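Local coordinates for protein adhesin LabA (Helicobacter pylori, PDB 6GMM) that probably binds LacdiNAc-bearing glycans of the gastric mucosa, as a lectin-like adhesin of the bacterial surface, at residues N14-Y19 / Y435-N440; A132-A137 / S196-T201; Y138-K143 / Q189-Q194. All coordinates share one frame; numbering follows the deposited sequence.

How the interactions relate
Interaction 1 lies on the opposite side of the chain's centre from the other two, its centre 57 Å from that of interaction 2 and 53 Å from that of interaction 3. It joins the first long helix to a strand late in the chain, and both later contacts are nested in the long loop it closes. Interactions 2 and 3 are successive levels of one antiparallel helix pair, 128-145 with 188-205, and touch where Ile198 CD1 meets Ile141 CD1 at 3.6 Å. All three are largely buried; the exposed part of interaction 2 is the Lys133 stem. Interaction 1 includes a tyrosine-to-carbonyl hydrogen bond, whereas none crosses the segments of the helix pair, which meet mainly through aliphatic carbon.

Interaction 1 (N14-Y19 / Y435-N440); sequences NLLTNY and YYIDSN
Helix 4-28 packs against the antiparallel hairpin formed by strands 419-423 and 433-437, and Tyr19 supplies most of the helix's side of the contact by reaching across to the second of these strands. Its hydroxyl OH gives a hydrogen bond to the backbone O of Tyr436 at 2.7 Å. The donor stands above the carbonyl plane, 36° out of it, with a C=O...donor angle of 130°. The first torsion of Tyr19 (177°) sets CG anti to the backbone N and sends the ring out from the helix to the strand. A tyrosine suits this place because its ring packs against carbon while its far end can serve a main-chain oxygen. Along the ring edge, Tyr19 CE1 lies 3.7 Å from Ile437 CB, the two side chains running past each other in opposite senses. Beyond the ring, Tyr19 OH comes within 3.2 Å of Tyr435 CB and also lies at the edge of the Tyr435 ring.

The alternation of a beta strand explains this division of labour: Tyr435 and Ile437 direct their CB atoms toward the helix, and Tyr436 turns its CB away; its hydroxyl hydrogen-bonds to Asn434 ND2 and its ring has a cation-pi contact with Lys422. Ile437 extends through CG1 to CD1, which meets Leu16 CD2 at 3.8 Å, about one helical turn before Tyr19. Both leucine and isoleucine also touch His442 on helix 439-452. Only Asp438 separates the strand from that helix, and it serves as its N-cap, where OD1 accepts from Ile441 N and, more weakly, from Asn440 N.

Interaction 2 (A132-A137 / S196-T201); sequences AKINKA and STIITT
Ile134 and Thr201 lie flank to flank with their side chains pointing in opposing senses, Ile134 CG1 3.7 Å from Thr201 CB. The isoleucine's first torsion (-61°) turns CG1 and CD1 to the threonine, whose CB and CG2 give them an apolar surface. The hydroxyl of Thr201 is meanwhile satisfied within its own helix: OG1 donates to Thr197 O at 2.6 Å, and Thr201 N reaches the same oxygen from the other face of its carbonyl plane. The stem of Lys133 runs at a slant along the solvent-facing border, its CD 3.6 Å from Thr201 OG1, and crosses Thr197 at about a right angle. A long aliphatic stem suits this exposed edge, as it covers the threonines with carbon. One turn along, the small Ala137 fits between two partners, its CB 3.8 Å from Ile198 CG1 and 3.9 Å from Thr197 CG2. Ala137 and the short threonines are consistent with the 8.4 Å between the axes of the segments, which run at 153°; Ile134 and Ile198 have the nearest CA atoms. Both isoleucines also touch Trp73 of helix 57-76. On the flanks, Ile199 packs between helices 57-76 and 239-264, while Ala132 and Asn135 lie against strand 96-98.

Interaction 3 (Y138-K143 / Q189-Q194); sequences YQIIQK and QVLLEQ
Val190 O is gripped twice by Gln194, through the helical bond from Gln194 N at 3.0 Å and through the side-chain NE2 at 3.2 Å. The second donor stands well above the carbonyl plane, 45° out of it. Gln194 belongs to helix 188-205 of an antiparallel helix pair; its partner, helix 128-145, is joined to it through the hairpin of strands 161-165 and 181-185. A bend at chi2 (-26°) folds the glutamine back along its own helix, leaving its CB and CG to face the partner. Glutamine thus serves here both as an amide donor and as apolar bulk. Two consecutive isoleucines share it: Ile141 CG1 packs on Gln194 CB at 3.7 Å, the side chains running in opposite directions, and Ile140 CG2 rests on Gln194 CG at 3.7 Å. Branching at CB allows Ile140 to present CG2 here while CG1 carries CD1 further along the glutamine. Leu191, about one turn before Gln194, sets CD2 4.1 Å from Ile140 CG2 at a slant and also touches Leu66 of helix 57-76. Ile140 is covered in turn by Leu162, Phe164 and Ile182 of the hairpin. Its CD1 also approaches the folded amide, 3.9 Å from Gln194 OE1.

Interaction 1 (N14-Y19 / Y435-N440)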
ATOM      1  N   ASN A  14      12.728 -23.472 -19.146  1.00 35.72           N
ATOM      2  CA  ASN A  14      11.590 -22.588 -18.912  1.00 35.27           C
ATOM      3  C   ASN A  14      10.267 -23.242 -19.316  1.00 36.95           C
ATOM      4  O   ASN A  14       9.261 -23.029 -18.636  1.00 34.91           O
ATOM      5  CB  ASN A  14      11.792 -21.196 -19.537  1.00 37.58           C
ATOM      6  CG  ASN A  14      12.934 -20.417 -18.916  1.00 50.13           C
ATOM      7  OD1 ASN A  14      13.126 -20.372 -17.680  1.00 37.82           O
ATOM      8  ND2 ASN A  14      13.701 -19.762 -19.768  1.00 44.74           N
ATOM      9  N   LEU A  15      10.292 -24.114 -20.334  1.00 33.55           N
ATOM     10  CA  LEU A  15       9.118 -24.880 -20.756  1.00 32.80           C
ATOM     11  C   LEU A  15       8.755 -25.890 -19.644  1.00 34.27           C
ATOM     12  O   LEU A  15       7.577 -26.125 -19.388  1.00 33.54           O
ATOM     13  CB  LEU A  15       9.401 -25.639 -22.069  1.00 33.87           C
ATOM     14  CG  LEU A  15       9.380 -24.839 -23.384  1.00 39.47           C
ATOM     15  CD1 LEU A  15      10.064 -25.632 -24.502  1.00 41.00           C
ATOM     16  CD2 LEU A  15       7.955 -24.520 -23.813  1.00 41.11           C
ATOM     17  N   LEU A  16       9.776 -26.475 -18.993  1.00 28.32           N
ATOM     18  CA  LEU A  16       9.592 -27.445 -17.914  1.00 26.52           C
ATOM     19  C   LEU A  16       8.943 -26.795 -16.696  1.00 29.72           C
ATOM     20  O   LEU A  16       7.986 -27.343 -16.151  1.00 29.22           O
ATOM     21  CB  LEU A  16      10.914 -28.117 -17.548  1.00 26.25           C
ATOM     22  CG  LEU A  16      11.430 -29.168 -18.552  1.00 28.67           C
ATOM     23  CD1 LEU A  16      12.788 -29.701 -18.128  1.00 29.44           C
ATOM     24  CD2 LEU A  16      10.440 -30.309 -18.730  1.00 26.39           C
ATOM     25  N   THR A  17       9.431 -25.600 -16.324  1.00 25.55           N
ATOM     26  CA  THR A  17       8.919 -24.758 -15.234  1.00 24.66           C
ATOM     27  C   THR A  17       7.455 -24.405 -15.511  1.00 27.10           C
ATOM     28  O   THR A  17       6.586 -24.675 -14.674  1.00 26.41           O
ATOM     29  CB  THR A  17       9.843 -23.554 -15.099  1.00 31.38           C
ATOM     30  OG1 THR A  17      11.090 -24.043 -14.611  1.00 34.01           O
ATOM     31  CG2 THR A  17       9.298 -22.455 -14.137  1.00 32.03           C
ATOM     32  N   ASN A  18       7.176 -23.906 -16.720  1.00 25.29           N
ATOM     33  CA  ASN A  18       5.815 -23.541 -17.127  1.00 26.08           C
ATOM     34  C   ASN A  18       4.886 -24.742 -17.120  1.00 28.61           C
ATOM     35  O   ASN A  18       3.759 -24.638 -16.649  1.00 26.55           O
ATOM     36  CB  ASN A  18       5.815 -22.839 -18.496  1.00 32.71           C
ATOM     37  CG  ASN A  18       6.315 -21.405 -18.464  1.00 61.67           C
ATOM     38  OD1 ASN A  18       6.589 -20.825 -17.410  1.00 55.33           O
ATOM     39  ND2 ASN A  18       6.459 -20.800 -19.633  1.00 59.39           N
ATOM     40  N   TYR A  19       5.384 -25.900 -17.594  1.00 26.28           N
ATOM     41  CA  TYR A  19       4.640 -27.153 -17.642  1.00 25.34           C
ATOM     42  C   TYR A  19       4.308 -27.606 -16.208  1.00 27.04           C
ATOM     43  O   TYR A  19       3.143 -27.858 -15.901  1.00 25.58           O
ATOM     44  CB  TYR A  19       5.507 -28.221 -18.357  1.00 27.20           C
ATOM     45  CG  TYR A  19       4.924 -29.617 -18.441  1.00 27.91           C
ATOM     46  CD1 TYR A  19       5.255 -30.590 -17.501  1.00 30.18           C
ATOM     47  CD2 TYR A  19       4.140 -30.005 -19.524  1.00 28.58           C
ATOM     48  CE1 TYR A  19       4.735 -31.885 -17.579  1.00 27.97           C
ATOM     49  CE2 TYR A  19       3.618 -31.297 -19.615  1.00 29.34           C
ATOM     50  CZ  TYR A  19       3.930 -32.239 -18.645  1.00 34.75           C
ATOM     51  OH  TYR A  19       3.470 -33.539 -18.739  1.00 37.41           O
ATOM     52  N   TYR A 435      -1.098 -35.643 -17.120  1.00 29.57           N
ATOM     53  CA  TYR A 435       0.266 -35.274 -17.454  1.00 28.29           C
ATOM     54  C   TYR A 435       1.164 -35.423 -16.250  1.00 31.58           C
ATOM     55  O   TYR A 435       0.710 -35.319 -15.104  1.00 29.57           O
ATOM     56  CB  TYR A 435       0.327 -33.867 -18.053  1.00 28.48           C
ATOM     57  CG  TYR A 435      -0.346 -33.760 -19.403  1.00 30.02           C
ATOM     58  CD1 TYR A 435       0.372 -33.958 -20.577  1.00 31.54           C
ATOM     59  CD2 TYR A 435      -1.694 -33.411 -19.510  1.00 31.17           C
ATOM     60  CE1 TYR A 435      -0.235 -33.829 -21.825  1.00 30.60           C
ATOM     61  CE2 TYR A 435      -2.312 -33.286 -20.754  1.00 32.30           C
ATOM     62  CZ  TYR A 435      -1.580 -33.507 -21.909  1.00 38.10           C
ATOM     63  OH  TYR A 435      -2.184 -33.422 -23.137  1.00 37.02           O
ATOM     64  N   TYR A 436       2.427 -35.756 -16.510  1.00 29.47           N
ATOM     65  CA  TYR A 436       3.406 -36.011 -15.469  1.00 30.40           C
ATOM     66  C   TYR A 436       4.724 -35.378 -15.834  1.00 33.76           C
ATOM     67  O   TYR A 436       4.961 -35.046 -16.998  1.00 33.50           O
ATOM     68  CB  TYR A 436       3.568 -37.546 -15.262  1.00 33.62           C
ATOM     69  CG  TYR A 436       2.279 -38.242 -14.866  1.00 37.24           C
ATOM     70  CD1 TYR A 436       1.922 -38.384 -13.526  1.00 39.58           C
ATOM     71  CD2 TYR A 436       1.414 -38.760 -15.830  1.00 39.11           C
ATOM     72  CE1 TYR A 436       0.728 -39.001 -13.156  1.00 41.68           C
ATOM     73  CE2 TYR A 436       0.212 -39.370 -15.472  1.00 40.76           C
ATOM     74  CZ  TYR A 436      -0.127 -39.488 -14.132  1.00 50.31           C
ATOM     75  OH  TYR A 436      -1.306 -40.092 -13.770  1.00 53.30           O
ATOM     76  N   ILE A 437       5.574 -35.196 -14.829  1.00 30.24           N
ATOM     77  CA  ILE A 437       6.911 -34.647 -14.976  1.00 30.04           C
ATOM     78  C   ILE A 437       7.863 -35.357 -14.002  1.00 34.60           C
ATOM     79  O   ILE A 437       7.513 -35.555 -12.835  1.00 34.46           O
ATOM     80  CB  ILE A 437       6.953 -33.083 -14.915  1.00 31.94           C
ATOM     81  CG1 ILE A 437       8.373 -32.546 -15.196  1.00 32.19           C
ATOM     82  CG2 ILE A 437       6.348 -32.485 -13.611  1.00 32.77           C
ATOM     83  CD1 ILE A 437       8.460 -31.081 -15.601  1.00 28.22           C
ATOM     84  N   ASP A 438       9.037 -35.778 -14.501  1.00 29.95           N
ATOM     85  CA  ASP A 438      10.065 -36.421 -13.695  1.00 31.65           C
ATOM     86  C   ASP A 438      10.901 -35.318 -13.098  1.00 40.52           C
ATOM     87  O   ASP A 438      11.613 -34.609 -13.825  1.00 41.86           O
ATOM     88  CB  ASP A 438      10.924 -37.351 -14.560  1.00 34.85           C
ATOM     89  CG  ASP A 438      11.851 -38.231 -13.752  1.00 43.52           C
ATOM     90  OD1 ASP A 438      12.780 -37.687 -13.103  1.00 44.95           O
ATOM     91  OD2 ASP A 438      11.667 -39.455 -13.786  1.00 46.66           O
ATOM     92  N   SER A 439      10.758 -35.121 -11.772  1.00 37.59           N
ATOM     93  CA  SER A 439      11.441 -34.079 -10.990  1.00 36.45           C
ATOM     94  C   SER A 439      12.960 -34.158 -11.080  1.00 40.23           C
ATOM     95  O   SER A 439      13.627 -33.122 -11.065  1.00 39.66           O
ATOM     96  CB  SER A 439      11.018 -34.173  -9.528  1.00 41.82           C
ATOM     97  OG  SER A 439       9.648 -33.842  -9.379  1.00 54.64           O
ATOM     98  N   ASN A 440      13.498 -35.391 -11.173  1.00 37.32           N
ATOM     99  CA  ASN A 440      14.927 -35.671 -11.253  1.00 38.68           C
ATOM    100  C   ASN A 440      15.516 -35.295 -12.599  1.00 42.21           C
ATOM    101  O   ASN A 440      16.571 -34.658 -12.631  1.00 43.14           O
ATOM    102  CB  ASN A 440      15.218 -37.119 -10.871  1.00 37.83           C
ATOM    103  CG  ASN A 440      14.666 -37.456  -9.504  1.00 65.75           C
ATOM    104  OD1 ASN A 440      14.929 -36.761  -8.515  1.00 61.53           O
ATOM    105  ND2 ASN A 440      13.815 -38.472  -9.436  1.00 57.73           N
TER

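Interaction 2 (A132-A137 / S196-T201)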
ATOM      1  N   ALA A 132      -5.908  28.650   5.642  1.00 20.04           N
ATOM      2  CA  ALA A 132      -7.262  28.171   5.903  1.00 20.64           C
ATOM      3  C   ALA A 132      -7.468  26.774   5.316  1.00 25.40           C
ATOM      4  O   ALA A 132      -8.001  25.899   6.007  1.00 26.05           O
ATOM      5  CB  ALA A 132      -8.295  29.163   5.348  1.00 21.81           C
ATOM      6  N   LYS A 133      -6.991  26.563   4.054  1.00 21.69           N
ATOM      7  CA  LYS A 133      -7.056  25.311   3.277  1.00 19.99           C
ATOM      8  C   LYS A 133      -6.327  24.171   4.004  1.00 21.21           C
ATOM      9  O   LYS A 133      -6.930  23.117   4.263  1.00 20.24           O
ATOM     10  CB  LYS A 133      -6.420  25.531   1.889  1.00 21.15           C
ATOM     11  CG  LYS A 133      -6.922  24.602   0.806  1.00 43.04           C
ATOM     12  CD  LYS A 133      -6.285  24.895  -0.562  1.00 56.18           C
ATOM     13  CE  LYS A 133      -7.077  25.879  -1.395  1.00 72.34           C
ATOM     14  NZ  LYS A 133      -6.314  26.339  -2.590  1.00 85.18           N
ATOM     15  N   ILE A 134      -5.035  24.377   4.308  1.00 18.70           N
ATOM     16  CA  ILE A 134      -4.187  23.414   5.023  1.00 18.25           C
ATOM     17  C   ILE A 134      -4.795  23.157   6.429  1.00 20.16           C
ATOM     18  O   ILE A 134      -4.967  22.006   6.812  1.00 18.05           O
ATOM     19  CB  ILE A 134      -2.726  23.917   5.129  1.00 18.85           C
ATOM     20  CG1 ILE A 134      -2.083  24.104   3.745  1.00 18.65           C
ATOM     21  CG2 ILE A 134      -1.904  23.004   6.050  1.00 18.07           C
ATOM     22  CD1 ILE A 134      -0.665  24.720   3.715  1.00 19.99           C
ATOM     23  N   ASN A 135      -5.138  24.220   7.162  1.00 18.33           N
ATOM     24  CA  ASN A 135      -5.739  24.092   8.502  1.00 18.42           C
ATOM     25  C   ASN A 135      -7.004  23.231   8.532  1.00 21.91           C
ATOM     26  O   ASN A 135      -7.161  22.444   9.472  1.00 19.89           O
ATOM     27  CB  ASN A 135      -6.048  25.441   9.146  1.00 18.67           C
ATOM     28  CG  ASN A 135      -6.566  25.289  10.563  1.00 30.86           C
ATOM     29  OD1 ASN A 135      -5.841  24.799  11.457  1.00 18.67           O
ATOM     30  ND2 ASN A 135      -7.879  25.573  10.756  1.00 19.06           N
ATOM     31  N   LYS A 136      -7.923  23.420   7.534  1.00 20.50           N
ATOM     32  CA  LYS A 136      -9.203  22.711   7.484  1.00 21.47           C
ATOM     33  C   LYS A 136      -8.914  21.241   7.353  1.00 24.84           C
ATOM     34  O   LYS A 136      -9.464  20.438   8.102  1.00 26.40           O
ATOM     35  CB  LYS A 136     -10.094  23.224   6.330  1.00 24.79           C
ATOM     36  CG  LYS A 136     -11.472  22.569   6.253  1.00 31.49           C
ATOM     37  CD  LYS A 136     -12.374  23.314   5.281  1.00 42.39           C
ATOM     38  CE  LYS A 136     -13.705  22.631   5.093  1.00 52.64           C
ATOM     39  NZ  LYS A 136     -14.679  23.510   4.394  1.00 62.14           N
ATOM     40  N   ALA A 137      -8.008  20.901   6.426  1.00 21.02           N
ATOM     41  CA  ALA A 137      -7.568  19.542   6.177  1.00 19.76           C
ATOM     42  C   ALA A 137      -6.984  18.936   7.470  1.00 24.20           C
ATOM     43  O   ALA A 137      -7.413  17.857   7.873  1.00 24.99           O
ATOM     44  CB  ALA A 137      -6.537  19.527   5.069  1.00 19.91           C
ATOM     45  N   SER A 196      -3.662  14.879   1.356  1.00 17.41           N
ATOM     46  CA  SER A 196      -3.116  15.373   0.084  1.00 17.72           C
ATOM     47  C   SER A 196      -3.210  16.865  -0.005  1.00 26.16           C
ATOM     48  O   SER A 196      -2.300  17.494  -0.532  1.00 28.96           O
ATOM     49  CB  SER A 196      -3.795  14.715  -1.113  1.00 19.73           C
ATOM     50  OG  SER A 196      -3.124  15.080  -2.308  1.00 27.47           O
ATOM     51  N   THR A 197      -4.292  17.451   0.554  1.00 22.09           N
ATOM     52  CA  THR A 197      -4.497  18.890   0.593  1.00 20.43           C
ATOM     53  C   THR A 197      -3.367  19.557   1.358  1.00 22.39           C
ATOM     54  O   THR A 197      -2.853  20.584   0.893  1.00 22.59           O
ATOM     55  CB  THR A 197      -5.866  19.223   1.181  1.00 24.85           C
ATOM     56  OG1 THR A 197      -6.864  18.763   0.272  1.00 27.25           O
ATOM     57  CG2 THR A 197      -6.054  20.736   1.424  1.00 18.62           C
ATOM     58  N   ILE A 198      -2.999  19.013   2.534  1.00 17.50           N
ATOM     59  CA  ILE A 198      -1.899  19.554   3.338  1.00 17.51           C
ATOM     60  C   ILE A 198      -0.623  19.682   2.492  1.00 21.12           C
ATOM     61  O   ILE A 198      -0.175  20.783   2.285  1.00 21.43           O
ATOM     62  CB  ILE A 198      -1.632  18.697   4.601  1.00 18.77           C
ATOM     63  CG1 ILE A 198      -2.811  18.777   5.608  1.00 18.44           C
ATOM     64  CG2 ILE A 198      -0.284  19.098   5.248  1.00 17.56           C
ATOM     65  CD1 ILE A 198      -2.700  17.792   6.760  1.00 17.39           C
ATOM     66  N   ILE A 199      -0.106  18.557   1.957  1.00 21.48           N
ATOM     67  CA  ILE A 199       1.143  18.446   1.208  1.00 22.33           C
ATOM     68  C   ILE A 199       1.068  19.166  -0.132  1.00 24.37           C
ATOM     69  O   ILE A 199       1.985  19.928  -0.450  1.00 22.45           O
ATOM     70  CB  ILE A 199       1.611  16.955   1.074  1.00 25.87           C
ATOM     71  CG1 ILE A 199       1.442  16.166   2.408  1.00 26.29           C
ATOM     72  CG2 ILE A 199       3.059  16.859   0.564  1.00 26.71           C
ATOM     73  CD1 ILE A 199       2.418  16.546   3.600  1.00 34.10           C
ATOM     74  N   THR A 200      -0.018  18.952  -0.910  1.00 20.13           N
ATOM     75  CA  THR A 200      -0.166  19.629  -2.208  1.00 20.28           C
ATOM     76  C   THR A 200      -0.165  21.153  -2.020  1.00 23.12           C
ATOM     77  O   THR A 200       0.632  21.816  -2.697  1.00 21.94           O
ATOM     78  CB  THR A 200      -1.360  19.093  -3.004  1.00 27.96           C
ATOM     79  OG1 THR A 200      -1.240  17.664  -3.052  1.00 32.75           O
ATOM     80  CG2 THR A 200      -1.397  19.629  -4.423  1.00 22.67           C
ATOM     81  N   THR A 201      -0.992  21.693  -1.045  1.00 20.38           N
ATOM     82  CA  THR A 201      -1.053  23.148  -0.789  1.00 21.31           C
ATOM     83  C   THR A 201       0.308  23.669  -0.317  1.00 26.90           C
ATOM     84  O   THR A 201       0.761  24.697  -0.825  1.00 28.59           O
ATOM     85  CB  THR A 201      -2.225  23.545   0.136  1.00 23.80           C
ATOM     86  OG1 THR A 201      -3.414  22.829  -0.242  1.00 26.32           O
ATOM     87  CG2 THR A 201      -2.520  25.005   0.067  1.00 20.04           C
TER

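Interaction 3 (Y138-K143 / Q189-Q194)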
ATOM      1  N   TYR A 138      -6.066  19.660   8.140  1.00 19.48           N
ATOM      2  CA  TYR A 138      -5.431  19.222   9.385  1.00 19.32           C
ATOM      3  C   TYR A 138      -6.477  18.952  10.487  1.00 20.34           C
ATOM      4  O   TYR A 138      -6.400  17.936  11.180  1.00 18.21           O
ATOM      5  CB  TYR A 138      -4.396  20.275   9.839  1.00 20.79           C
ATOM      6  CG  TYR A 138      -3.800  20.033  11.209  1.00 24.01           C
ATOM      7  CD1 TYR A 138      -2.710  19.186  11.379  1.00 26.34           C
ATOM      8  CD2 TYR A 138      -4.298  20.686  12.332  1.00 24.91           C
ATOM      9  CE1 TYR A 138      -2.118  19.012  12.630  1.00 26.59           C
ATOM     10  CE2 TYR A 138      -3.741  20.486  13.592  1.00 25.55           C
ATOM     11  CZ  TYR A 138      -2.638  19.664  13.732  1.00 29.57           C
ATOM     12  OH  TYR A 138      -2.085  19.489  14.971  1.00 26.47           O
ATOM     13  N   GLN A 139      -7.459  19.856  10.623  1.00 18.46           N
ATOM     14  CA  GLN A 139      -8.496  19.732  11.648  1.00 18.87           C
ATOM     15  C   GLN A 139      -9.363  18.528  11.430  1.00 21.41           C
ATOM     16  O   GLN A 139      -9.714  17.888  12.414  1.00 21.98           O
ATOM     17  CB  GLN A 139      -9.342  21.014  11.827  1.00 20.12           C
ATOM     18  CG  GLN A 139      -8.578  22.264  12.246  1.00 19.79           C
ATOM     19  CD  GLN A 139      -7.830  22.180  13.549  1.00 30.20           C
ATOM     20  OE1 GLN A 139      -8.221  21.468  14.489  1.00 20.56           O
ATOM     21  NE2 GLN A 139      -6.750  22.951  13.638  1.00 21.23           N
ATOM     22  N   ILE A 140      -9.663  18.169  10.155  1.00 19.11           N
ATOM     23  CA  ILE A 140     -10.465  16.968   9.843  1.00 18.74           C
ATOM     24  C   ILE A 140      -9.705  15.708  10.247  1.00 21.94           C
ATOM     25  O   ILE A 140     -10.294  14.803  10.848  1.00 22.17           O
ATOM     26  CB  ILE A 140     -10.996  16.926   8.378  1.00 19.62           C
ATOM     27  CG1 ILE A 140     -12.055  18.047   8.162  1.00 19.95           C
ATOM     28  CG2 ILE A 140     -11.606  15.559   8.080  1.00 18.94           C
ATOM     29  CD1 ILE A 140     -12.474  18.413   6.653  1.00 19.23           C
ATOM     30  N   ILE A 141      -8.400  15.646   9.904  1.00 19.05           N
ATOM     31  CA  ILE A 141      -7.535  14.527  10.265  1.00 17.84           C
ATOM     32  C   ILE A 141      -7.517  14.354  11.774  1.00 19.39           C
ATOM     33  O   ILE A 141      -7.766  13.254  12.255  1.00 18.44           O
ATOM     34  CB  ILE A 141      -6.103  14.669   9.681  1.00 19.40           C
ATOM     35  CG1 ILE A 141      -6.149  14.618   8.132  1.00 19.61           C
ATOM     36  CG2 ILE A 141      -5.183  13.561  10.251  1.00 18.07           C
ATOM     37  CD1 ILE A 141      -4.872  14.944   7.417  1.00 20.99           C
ATOM     38  N   GLN A 142      -7.252  15.444  12.518  1.00 18.52           N
ATOM     39  CA  GLN A 142      -7.196  15.415  13.975  1.00 19.54           C
ATOM     40  C   GLN A 142      -8.515  14.973  14.599  1.00 26.15           C
ATOM     41  O   GLN A 142      -8.481  14.116  15.476  1.00 24.72           O
ATOM     42  CB  GLN A 142      -6.697  16.758  14.542  1.00 21.27           C
ATOM     43  CG  GLN A 142      -5.176  16.873  14.464  1.00 34.64           C
ATOM     44  CD  GLN A 142      -4.406  15.987  15.436  1.00 49.53           C
ATOM     45  OE1 GLN A 142      -4.931  15.117  16.144  1.00 45.63           O
ATOM     46  NE2 GLN A 142      -3.122  16.205  15.499  1.00 36.79           N
ATOM     47  N   LYS A 143      -9.686  15.497  14.117  1.00 25.44           N
ATOM     48  CA  LYS A 143     -11.000  15.071  14.653  1.00 25.77           C
ATOM     49  C   LYS A 143     -11.320  13.629  14.291  1.00 30.17           C
ATOM     50  O   LYS A 143     -11.955  12.929  15.080  1.00 31.86           O
ATOM     51  CB  LYS A 143     -12.155  16.016  14.252  1.00 27.63           C
ATOM     52  CG  LYS A 143     -11.958  17.489  14.656  1.00 37.64           C
ATOM     53  CD  LYS A 143     -12.124  17.777  16.155  1.00 47.77           C
ATOM     54  CE  LYS A 143     -11.856  19.228  16.515  1.00 61.21           C
ATOM     55  NZ  LYS A 143     -10.422  19.618  16.354  1.00 70.19           N
ATOM     56  N   GLN A 189     -10.906   7.325   2.440  1.00 27.35           N
ATOM     57  CA  GLN A 189     -10.889   8.064   1.171  1.00 27.72           C
ATOM     58  C   GLN A 189     -10.820   9.565   1.445  1.00 31.55           C
ATOM     59  O   GLN A 189      -9.972  10.271   0.879  1.00 32.12           O
ATOM     60  CB  GLN A 189     -12.143   7.746   0.352  1.00 30.20           C
ATOM     61  CG  GLN A 189     -11.893   7.610  -1.130  1.00 48.98           C
ATOM     62  CD  GLN A 189     -13.161   7.266  -1.869  1.00 73.54           C
ATOM     63  OE1 GLN A 189     -14.004   6.485  -1.409  1.00 71.59           O
ATOM     64  NE2 GLN A 189     -13.313   7.836  -3.044  1.00 69.15           N
ATOM     65  N   VAL A 190     -11.711  10.040   2.332  1.00 26.01           N
ATOM     66  CA  VAL A 190     -11.812  11.447   2.772  1.00 24.01           C
ATOM     67  C   VAL A 190     -10.500  11.877   3.439  1.00 24.65           C
ATOM     68  O   VAL A 190      -9.928  12.895   3.054  1.00 24.06           O
ATOM     69  CB  VAL A 190     -13.034  11.624   3.714  1.00 27.73           C
ATOM     70  CG1 VAL A 190     -13.060  12.999   4.374  1.00 26.99           C
ATOM     71  CG2 VAL A 190     -14.335  11.365   2.963  1.00 28.71           C
ATOM     72  N   LEU A 191     -10.029  11.102   4.431  1.00 19.45           N
ATOM     73  CA  LEU A 191      -8.806  11.396   5.186  1.00 18.74           C
ATOM     74  C   LEU A 191      -7.565  11.473   4.322  1.00 19.88           C
ATOM     75  O   LEU A 191      -6.790  12.415   4.475  1.00 19.84           O
ATOM     76  CB  LEU A 191      -8.623  10.420   6.348  1.00 19.14           C
ATOM     77  CG  LEU A 191      -9.787  10.438   7.340  1.00 23.63           C
ATOM     78  CD1 LEU A 191      -9.625   9.396   8.393  1.00 24.16           C
ATOM     79  CD2 LEU A 191     -10.000  11.836   7.921  1.00 27.36           C
ATOM     80  N   LEU A 192      -7.400  10.548   3.374  1.00 16.93           N
ATOM     81  CA  LEU A 192      -6.260  10.595   2.457  1.00 16.72           C
ATOM     82  C   LEU A 192      -6.301  11.825   1.552  1.00 22.20           C
ATOM     83  O   LEU A 192      -5.243  12.345   1.186  1.00 23.06           O
ATOM     84  CB  LEU A 192      -6.142   9.301   1.638  1.00 16.65           C
ATOM     85  CG  LEU A 192      -5.595   8.118   2.431  1.00 20.18           C
ATOM     86  CD1 LEU A 192      -5.842   6.861   1.706  1.00 21.49           C
ATOM     87  CD2 LEU A 192      -4.081   8.279   2.749  1.00 20.45           C
ATOM     88  N   GLU A 193      -7.516  12.315   1.228  1.00 19.43           N
ATOM     89  CA  GLU A 193      -7.686  13.528   0.442  1.00 19.91           C
ATOM     90  C   GLU A 193      -7.224  14.733   1.288  1.00 21.28           C
ATOM     91  O   GLU A 193      -6.498  15.610   0.782  1.00 18.70           O
ATOM     92  CB  GLU A 193      -9.146  13.689  -0.033  1.00 22.14           C
ATOM     93  CG  GLU A 193      -9.447  15.037  -0.695  1.00 41.00           C
ATOM     94  CD  GLU A 193      -8.580  15.426  -1.885  1.00 82.47           C
ATOM     95  OE1 GLU A 193      -8.337  14.560  -2.759  1.00 87.56           O
ATOM     96  OE2 GLU A 193      -8.154  16.602  -1.950  1.00 81.41           O
ATOM     97  N   GLN A 194      -7.602  14.730   2.604  1.00 18.38           N
ATOM     98  CA  GLN A 194      -7.226  15.766   3.564  1.00 17.86           C
ATOM     99  C   GLN A 194      -5.710  15.804   3.644  1.00 21.71           C
ATOM    100  O   GLN A 194      -5.121  16.879   3.561  1.00 23.30           O
ATOM    101  CB  GLN A 194      -7.812  15.488   4.966  1.00 18.57           C
ATOM    102  CG  GLN A 194      -9.330  15.611   5.113  1.00 17.94           C
ATOM    103  CD  GLN A 194      -9.960  16.542   4.115  1.00 35.47           C
ATOM    104  OE1 GLN A 194      -9.675  17.748   4.059  1.00 30.92           O
ATOM    105  NE2 GLN A 194     -10.824  15.986   3.295  1.00 24.68           N
TER